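Local coordinates for protein Dok-7 (Mus musculus, PDB 3ML4), which probably activates the receptor tyrosine kinase MuSK from inside muscle cells, acting as a homodimeric adaptor whose PH domain binds phosphoinositide headgroups, at residues 64-69 against 84-89; 88-93 against 148-153; 115-120 against 134-139. All blocks are in the same frame, centred on the assembly; numbering follows the deposited sequence.

In the fold
The three contacts run from the PH domain into the IRS-type PTB domain. Contact 1 pairs two PH strands. Contact 2 joins the next PH strand to the PTB domain, and its centre lies about 7 Å from that of contact 1. The two share Ser88 and Gln89. They also touch directly: Cys67 SG packs on Val152 CG2 at 3.9 Å. Contact 3 is a hairpin of the PTB domain, with its centre about 12 Å from that of contact 1. Leu69 O of contact 1 takes a weak hydrogen bond from Arg117 NE of contact 3. Contacts 2 and 3 do not touch, although their PTB segments belong to the same sheet.

Contact 1 (64-69 against 84-89); sequences EDICGL and IICLSQ
Segments 64-69 and 84-89 pair as antiparallel strands of the PH domain, Ile66 with Cys86 and Leu69 with Ile84, their axes 4.3 Å apart at the closest point. A classic beta bulge interrupts the pairing. Cys67 and Gly68 both face Ile85. Ile85 O accepts a nearly straight bond from Cys67 N at 2.6 Å (176°) and a weak one from Gly68 N. Ile85 N returns a bond to Gly68 O at 2.9 Å, and Leu87 N reaches Asp65 O beyond the bulge.

Ile66, Leu69, Ile84 and Cys86 share one face of the sheet. There Ile66 CG1 lies 4.1 Å from Ile84 CG2, the two side chains crossing at a slant. Leu69 on this face also packs on helix 98-112 of the PH fold. Ile85 points to the other face, where it meets Pro150 and Val152 of the PTB domain. Cys67 SG rests against Leu87 CD2 at 3.5 Å.

The loop end is held by Asp65. Its CG sits between the backbone N and the carbonyl carbon (chi1 52°), which swings the carboxylate to Ser88. One oxygen takes both bonds: Asp65 OD2 accepts from Ser88 OG at 2.7 Å through its syn lone pair, and from Ser88 N at 3.0 Å on the anti side, 30° out of the carboxylate plane.

Contact 2 (88-93 against 148-153); sequences SQAVML and IPPTVM
The interface between the PH and PTB domains is where Ala90 and Met92 meet Pro149 and Pro150. Ala90 and Met92 lie on strand 90-94, the last strand of the PH sheet. The two prolines belong to segment 148-153, which leads along strand 151-157, outermost in the PTB sheet within this chain. The nearest CA atoms, those of Ala90 and Pro150, are 6.2 Å apart. No hydrogen bond crosses between the two segments, so the strands do not join into one sheet here. The contact is mostly apolar and small.

Ala90 points its methyl at the proline pair. Ala90 CB lies 3.4 Å from Pro150 O and 4.2 Å from Pro149 CB. Pro150 CD is near the same methyl. The peptide bond before Pro149 is cis, which kinks the backbone between Ile148 and Pro149.

This is a meeting of two related folds, since the PTB domain belongs to the same structural clan as the PH domain. The PTB segment packs here on strand 90-94, outermost in the PH sheet within this chain. Pro150 also touches Ala83 on strand 81-86, so it bears on the adjoining PH strand as well.

Met92 is deposited as selenomethionine. Its CG stands beside the backbone N, and the chain then bends at chi2 (-54°) and again at chi3 (-64°). The folded chain leaves the selenium facing both rings. Met92 SE is 4.1 Å from Pro149 CB, and Pro150 CD lies at the same 4.1 Å from Met92 SE. The side chain crosses Pro149 at about a right angle. On its own side, Met92 packs on Thr81 and Ala83 of strand 81-86 and on Tyr75.

Contact 3 (115-120 against 134-139); sequences VHRFHV and TLHLCN
Arg117 and His136 run side by side and point the same way, with the arginine's aliphatic part against the imidazole. Arg117 CB is 3.6 Å from His136 ND1 and Arg117 CD is 4.1 Å from His136 CE1. Arg117 then bends at chi3 (107°). The guanidinium is turned 53° from the ring. Arg117 NH2 makes a long, weak ion pair with Asp105 OD2. A water in the plane of the imidazole, at its edge, lies 2.7 Å from His136 ND1. The same water gives a weak bond to His116 O.

The backbones form an antiparallel hairpin of the IRS-type PTB domain. Four bonds join it, among them Leu135 N to Phe118 O at 2.8 Å and Phe118 N to Leu135 O.

On the face opposite Arg117, Phe118 and Leu137 pack on helix 193-203. Phe118 turns a ring edge to the backbone, with Phe118 CD2 4.0 Å from Leu135 O. His116 lies on this face too, its NE2 bonded to Glu114. Leu135 packs on Leu142 and Leu144 of strand 141-146, with its CG anti to the backbone N (chi1 -176°). Nearer the backbone, Leu135 CB meets Val120 CG1 at 4.3 Å.

Contact 1 (64-69 against 84-89)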
# COMPACT_ATOMS: atom_id res chain seq x y z
N GLU B 64 -3.41 2.85 -11.47
CA GLU B 64 -2.24 2.55 -10.64
C GLU B 64 -1.33 3.75 -10.36
O GLU B 64 -0.22 3.60 -9.85
CB GLU B 64 -1.45 1.35 -11.23
CG GLU B 64 -1.37 1.31 -12.75
CD GLU B 64 -1.44 -0.11 -13.32
OE1 GLU B 64 -0.66 -0.99 -12.88
OE2 GLU B 64 -2.29 -0.34 -14.22
N ASP B 65 -1.84 4.95 -10.66
CA ASP B 65 -1.08 6.18 -10.51
C ASP B 65 -1.95 7.34 -10.01
O ASP B 65 -1.81 8.47 -10.47
CB ASP B 65 -0.38 6.55 -11.83
CG ASP B 65 -1.34 6.57 -13.02
OD1 ASP B 65 -2.37 5.85 -13.01
OD2 ASP B 65 -1.06 7.32 -13.99
N ILE B 66 -2.83 7.03 -9.06
CA ILE B 66 -3.75 8.00 -8.48
C ILE B 66 -3.02 9.07 -7.66
O ILE B 66 -2.19 8.75 -6.81
CB ILE B 66 -4.81 7.29 -7.59
CG1 ILE B 66 -5.57 6.23 -8.42
CG2 ILE B 66 -5.77 8.30 -6.97
CD1 ILE B 66 -6.48 5.33 -7.61
N CYS B 67 -3.36 10.34 -7.93
CA CYS B 67 -2.76 11.52 -7.28
C CYS B 67 -3.70 12.23 -6.30
O CYS B 67 -3.24 13.00 -5.46
CB CYS B 67 -2.38 12.56 -8.33
SG CYS B 67 -1.25 11.98 -9.54
N GLY B 68 -5.00 12.00 -6.46
CA GLY B 68 -5.99 12.67 -5.62
C GLY B 68 -7.41 12.56 -6.12
O GLY B 68 -7.66 12.09 -7.23
N LEU B 69 -8.33 12.99 -5.27
CA LEU B 69 -9.75 13.04 -5.61
C LEU B 69 -10.29 14.45 -5.48
O LEU B 69 -9.82 15.23 -4.65
CB LEU B 69 -10.54 12.10 -4.71
CG LEU B 69 -10.68 10.67 -5.23
CD1 LEU B 69 -9.53 9.80 -4.75
CD2 LEU B 69 -12.00 10.10 -4.78
N ILE B 84 -11.16 11.12 -10.38
CA ILE B 84 -10.01 10.36 -9.91
C ILE B 84 -8.84 10.86 -10.73
O ILE B 84 -8.73 10.59 -11.93
CB ILE B 84 -10.23 8.83 -10.06
CG1 ILE B 84 -11.24 8.34 -9.03
CG2 ILE B 84 -8.91 8.06 -9.88
CD1 ILE B 84 -11.95 7.06 -9.41
N ILE B 85 -7.98 11.63 -10.08
CA ILE B 85 -6.83 12.25 -10.73
C ILE B 85 -5.64 11.31 -10.71
O ILE B 85 -5.26 10.78 -9.66
CB ILE B 85 -6.46 13.59 -10.08
CG1 ILE B 85 -7.69 14.50 -9.99
CG2 ILE B 85 -5.32 14.28 -10.86
CD1 ILE B 85 -7.61 15.53 -8.91
N CYS B 86 -5.05 11.09 -11.88
CA CYS B 86 -3.90 10.22 -12.02
C CYS B 86 -2.78 10.96 -12.73
O CYS B 86 -3.02 11.96 -13.41
CB CYS B 86 -4.29 8.97 -12.81
SG CYS B 86 -5.68 8.07 -12.11
N LEU B 87 -1.55 10.46 -12.57
CA LEU B 87 -0.40 11.04 -13.27
C LEU B 87 -0.63 11.08 -14.78
O LEU B 87 -0.32 12.08 -15.43
CB LEU B 87 0.89 10.29 -12.93
CG LEU B 87 1.37 10.44 -11.48
CD1 LEU B 87 2.44 9.40 -11.14
CD2 LEU B 87 1.86 11.86 -11.19
N SER B 88 -1.21 10.00 -15.31
CA SER B 88 -1.52 9.90 -16.74
C SER B 88 -2.81 10.65 -17.10
O SER B 88 -2.77 11.63 -17.84
CB SER B 88 -1.61 8.44 -17.18
OG SER B 88 -2.38 7.66 -16.27
N GLN B 89 -3.93 10.18 -16.57
CA GLN B 89 -5.25 10.67 -16.97
C GLN B 89 -6.17 10.93 -15.79
O GLN B 89 -5.91 10.46 -14.68
CB GLN B 89 -5.93 9.67 -17.92
CG GLN B 89 -6.59 8.45 -17.23
CD GLN B 89 -5.67 7.25 -17.04
OE1 GLN B 89 -5.82 6.47 -16.10
NE2 GLN B 89 -4.71 7.09 -17.95

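Contact 2 (88-93 against 148-153)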
# COMPACT_ATOMS: atom_id res chain seq x y z
N SER B 88 -1.21 10.00 -15.31
CA SER B 88 -1.52 9.90 -16.74
C SER B 88 -2.81 10.65 -17.10
O SER B 88 -2.77 11.63 -17.84
CB SER B 88 -1.61 8.44 -17.18
OG SER B 88 -2.38 7.66 -16.27
N GLN B 89 -3.93 10.18 -16.57
CA GLN B 89 -5.25 10.67 -16.97
C GLN B 89 -6.17 10.93 -15.79
O GLN B 89 -5.91 10.46 -14.68
CB GLN B 89 -5.93 9.67 -17.92
CG GLN B 89 -6.59 8.45 -17.23
CD GLN B 89 -5.67 7.25 -17.04
OE1 GLN B 89 -5.82 6.47 -16.10
NE2 GLN B 89 -4.71 7.09 -17.95
N ALA B 90 -7.24 11.67 -16.03
CA ALA B 90 -8.31 11.83 -15.05
C ALA B 90 -9.49 10.96 -15.45
O ALA B 90 -9.84 10.88 -16.64
CB ALA B 90 -8.73 13.28 -14.96
N VAL B 91 -10.10 10.29 -14.47
CA VAL B 91 -11.29 9.48 -14.71
C VAL B 91 -12.49 10.19 -14.11
O VAL B 91 -12.54 10.42 -12.91
CB VAL B 91 -11.14 8.06 -14.11
CG1 VAL B 91 -12.45 7.28 -14.22
CG2 VAL B 91 -10.01 7.30 -14.80
N MSE B 92 -13.46 10.53 -14.96
CA MSE B 92 -14.64 11.29 -14.52
C MSE B 92 -15.84 10.38 -14.26
O MSE B 92 -16.29 9.66 -15.15
CB MSE B 92 -15.01 12.38 -15.53
CG MSE B 92 -13.89 13.38 -15.86
SE MSE B 92 -13.10 14.25 -14.29
CE MSE B 92 -14.64 15.25 -13.63
N LEU B 93 -16.33 10.43 -13.03
CA LEU B 93 -17.50 9.66 -12.62
C LEU B 93 -18.73 10.57 -12.56
O LEU B 93 -18.64 11.71 -12.11
CB LEU B 93 -17.27 9.01 -11.25
CG LEU B 93 -16.12 8.03 -11.03
CD1 LEU B 93 -16.18 7.43 -9.63
CD2 LEU B 93 -16.12 6.92 -12.06
N ILE B 148 -10.59 21.39 -15.72
CA ILE B 148 -11.50 20.27 -15.81
C ILE B 148 -11.40 19.80 -17.26
O ILE B 148 -11.54 20.61 -18.17
CB ILE B 148 -12.95 20.68 -15.46
CG1 ILE B 148 -13.01 21.19 -14.01
CG2 ILE B 148 -13.89 19.50 -15.65
CD1 ILE B 148 -14.16 22.16 -13.73
N PRO B 149 -11.07 18.51 -17.47
CA PRO B 149 -10.75 17.53 -16.42
C PRO B 149 -9.35 17.78 -15.85
O PRO B 149 -8.45 18.14 -16.59
CB PRO B 149 -10.81 16.18 -17.15
CG PRO B 149 -10.50 16.50 -18.57
CD PRO B 149 -10.98 17.92 -18.82
N PRO B 150 -9.17 17.59 -14.52
CA PRO B 150 -7.90 17.93 -13.88
C PRO B 150 -6.68 17.25 -14.50
O PRO B 150 -6.72 16.05 -14.77
CB PRO B 150 -8.10 17.46 -12.43
CG PRO B 150 -9.56 17.45 -12.24
CD PRO B 150 -10.14 17.06 -13.55
N THR B 151 -5.64 18.03 -14.73
CA THR B 151 -4.35 17.50 -15.19
C THR B 151 -3.25 17.89 -14.21
O THR B 151 -3.30 18.96 -13.61
CB THR B 151 -3.98 18.01 -16.61
OG1 THR B 151 -3.94 19.44 -16.62
CG2 THR B 151 -4.98 17.52 -17.65
N VAL B 152 -2.26 17.02 -14.07
CA VAL B 152 -1.16 17.21 -13.13
C VAL B 152 -0.12 18.16 -13.72
O VAL B 152 0.43 17.88 -14.78
CB VAL B 152 -0.52 15.85 -12.73
CG1 VAL B 152 0.81 16.04 -11.98
CG2 VAL B 152 -1.49 15.02 -11.91
N MSE B 153 0.13 19.26 -13.02
CA MSE B 153 1.06 20.29 -13.47
C MSE B 153 2.34 20.39 -12.63
O MSE B 153 3.25 21.14 -12.97
CB MSE B 153 0.36 21.66 -13.48
CG MSE B 153 -0.33 22.00 -12.18
SE MSE B 153 -0.40 23.91 -11.83
CE MSE B 153 -1.68 23.87 -10.38

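Contact 3 (115-120 against 134-139)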
# COMPACT_ATOMS: atom_id res chain seq x y z
N VAL B 115 -5.28 10.93 1.76
CA VAL B 115 -5.55 11.67 0.53
C VAL B 115 -6.42 12.90 0.82
O VAL B 115 -7.59 12.78 1.19
CB VAL B 115 -6.09 10.76 -0.64
CG1 VAL B 115 -6.78 9.53 -0.11
CG2 VAL B 115 -6.98 11.53 -1.63
N HIS B 116 -5.79 14.06 0.66
CA HIS B 116 -6.33 15.35 1.07
C HIS B 116 -6.19 16.34 -0.08
O HIS B 116 -5.31 16.19 -0.93
CB HIS B 116 -5.55 15.88 2.27
CG HIS B 116 -5.55 14.97 3.46
ND1 HIS B 116 -6.23 15.27 4.63
CD2 HIS B 116 -4.96 13.77 3.67
CE1 HIS B 116 -6.05 14.29 5.50
NE2 HIS B 116 -5.29 13.37 4.94
N ARG B 117 -7.05 17.34 -0.10
CA ARG B 117 -6.98 18.36 -1.14
C ARG B 117 -7.27 19.73 -0.56
O ARG B 117 -8.12 19.88 0.32
CB ARG B 117 -7.93 18.02 -2.29
CG ARG B 117 -9.31 18.62 -2.16
CD ARG B 117 -10.26 18.13 -3.22
NE ARG B 117 -11.21 17.19 -2.65
CZ ARG B 117 -12.33 17.55 -2.03
NH1 ARG B 117 -12.64 18.85 -1.92
NH2 ARG B 117 -13.14 16.63 -1.52
N PHE B 118 -6.55 20.74 -1.05
CA PHE B 118 -6.74 22.12 -0.63
C PHE B 118 -6.79 23.04 -1.84
O PHE B 118 -5.87 23.03 -2.66
CB PHE B 118 -5.59 22.56 0.28
CG PHE B 118 -5.35 21.66 1.46
CD1 PHE B 118 -5.84 21.98 2.71
CD2 PHE B 118 -4.59 20.49 1.32
CE1 PHE B 118 -5.61 21.16 3.81
CE2 PHE B 118 -4.36 19.66 2.40
CZ PHE B 118 -4.86 20.00 3.66
N HIS B 119 -7.87 23.82 -1.95
CA HIS B 119 -7.99 24.84 -2.99
C HIS B 119 -6.98 25.96 -2.73
O HIS B 119 -7.02 26.63 -1.70
CB HIS B 119 -9.40 25.42 -3.03
CG HIS B 119 -10.44 24.47 -3.55
ND1 HIS B 119 -11.62 24.21 -2.89
CD2 HIS B 119 -10.46 23.69 -4.66
CE1 HIS B 119 -12.34 23.34 -3.58
NE2 HIS B 119 -11.65 23.00 -4.65
N VAL B 120 -6.06 26.14 -3.68
CA VAL B 120 -4.99 27.14 -3.56
C VAL B 120 -4.85 28.02 -4.82
O VAL B 120 -5.42 27.72 -5.87
CB VAL B 120 -3.60 26.48 -3.27
CG1 VAL B 120 -3.66 25.59 -2.01
CG2 VAL B 120 -3.11 25.68 -4.48
N THR B 134 -5.65 23.14 -7.28
CA THR B 134 -5.90 22.36 -6.08
C THR B 134 -4.69 21.51 -5.73
O THR B 134 -4.17 20.78 -6.57
CB THR B 134 -7.21 21.52 -6.20
OG1 THR B 134 -7.26 20.55 -5.15
CG2 THR B 134 -7.27 20.81 -7.53
N LEU B 135 -4.20 21.65 -4.50
CA LEU B 135 -3.06 20.87 -4.04
C LEU B 135 -3.52 19.53 -3.47
O LEU B 135 -4.38 19.50 -2.58
CB LEU B 135 -2.25 21.64 -2.99
CG LEU B 135 -0.96 20.95 -2.51
CD1 LEU B 135 0.17 21.07 -3.53
CD2 LEU B 135 -0.52 21.50 -1.17
N HIS B 136 -2.96 18.44 -3.97
CA HIS B 136 -3.30 17.10 -3.49
C HIS B 136 -2.13 16.40 -2.80
O HIS B 136 -1.03 16.32 -3.35
CB HIS B 136 -3.81 16.21 -4.63
CG HIS B 136 -5.07 16.71 -5.26
ND1 HIS B 136 -6.31 16.24 -4.90
CD2 HIS B 136 -5.28 17.62 -6.23
CE1 HIS B 136 -7.24 16.85 -5.61
NE2 HIS B 136 -6.64 17.69 -6.43
N LEU B 137 -2.38 15.90 -1.60
CA LEU B 137 -1.44 15.00 -0.97
C LEU B 137 -2.00 13.59 -1.09
O LEU B 137 -3.09 13.31 -0.61
CB LEU B 137 -1.20 15.38 0.49
CG LEU B 137 -0.18 14.55 1.27
CD1 LEU B 137 0.75 15.44 2.08
CD2 LEU B 137 -0.87 13.55 2.17
N CYS B 138 -1.26 12.72 -1.78
CA CYS B 138 -1.63 11.32 -1.91
C CYS B 138 -0.55 10.41 -1.33
O CYS B 138 0.36 9.98 -2.05
CB CYS B 138 -1.90 10.96 -3.37
SG CYS B 138 -2.74 9.38 -3.58
N ASN B 139 -0.66 10.14 -0.03
CA ASN B 139 0.32 9.37 0.73
C ASN B 139 1.76 9.90 0.61
O ASN B 139 2.13 10.84 1.31
CB ASN B 139 0.24 7.86 0.39
CG ASN B 139 -1.15 7.29 0.62
OD1 ASN B 139 -1.66 7.25 1.74
ND2 ASN B 139 -1.77 6.82 -0.46
O HOH W 1 -7.24 14.64 -2.94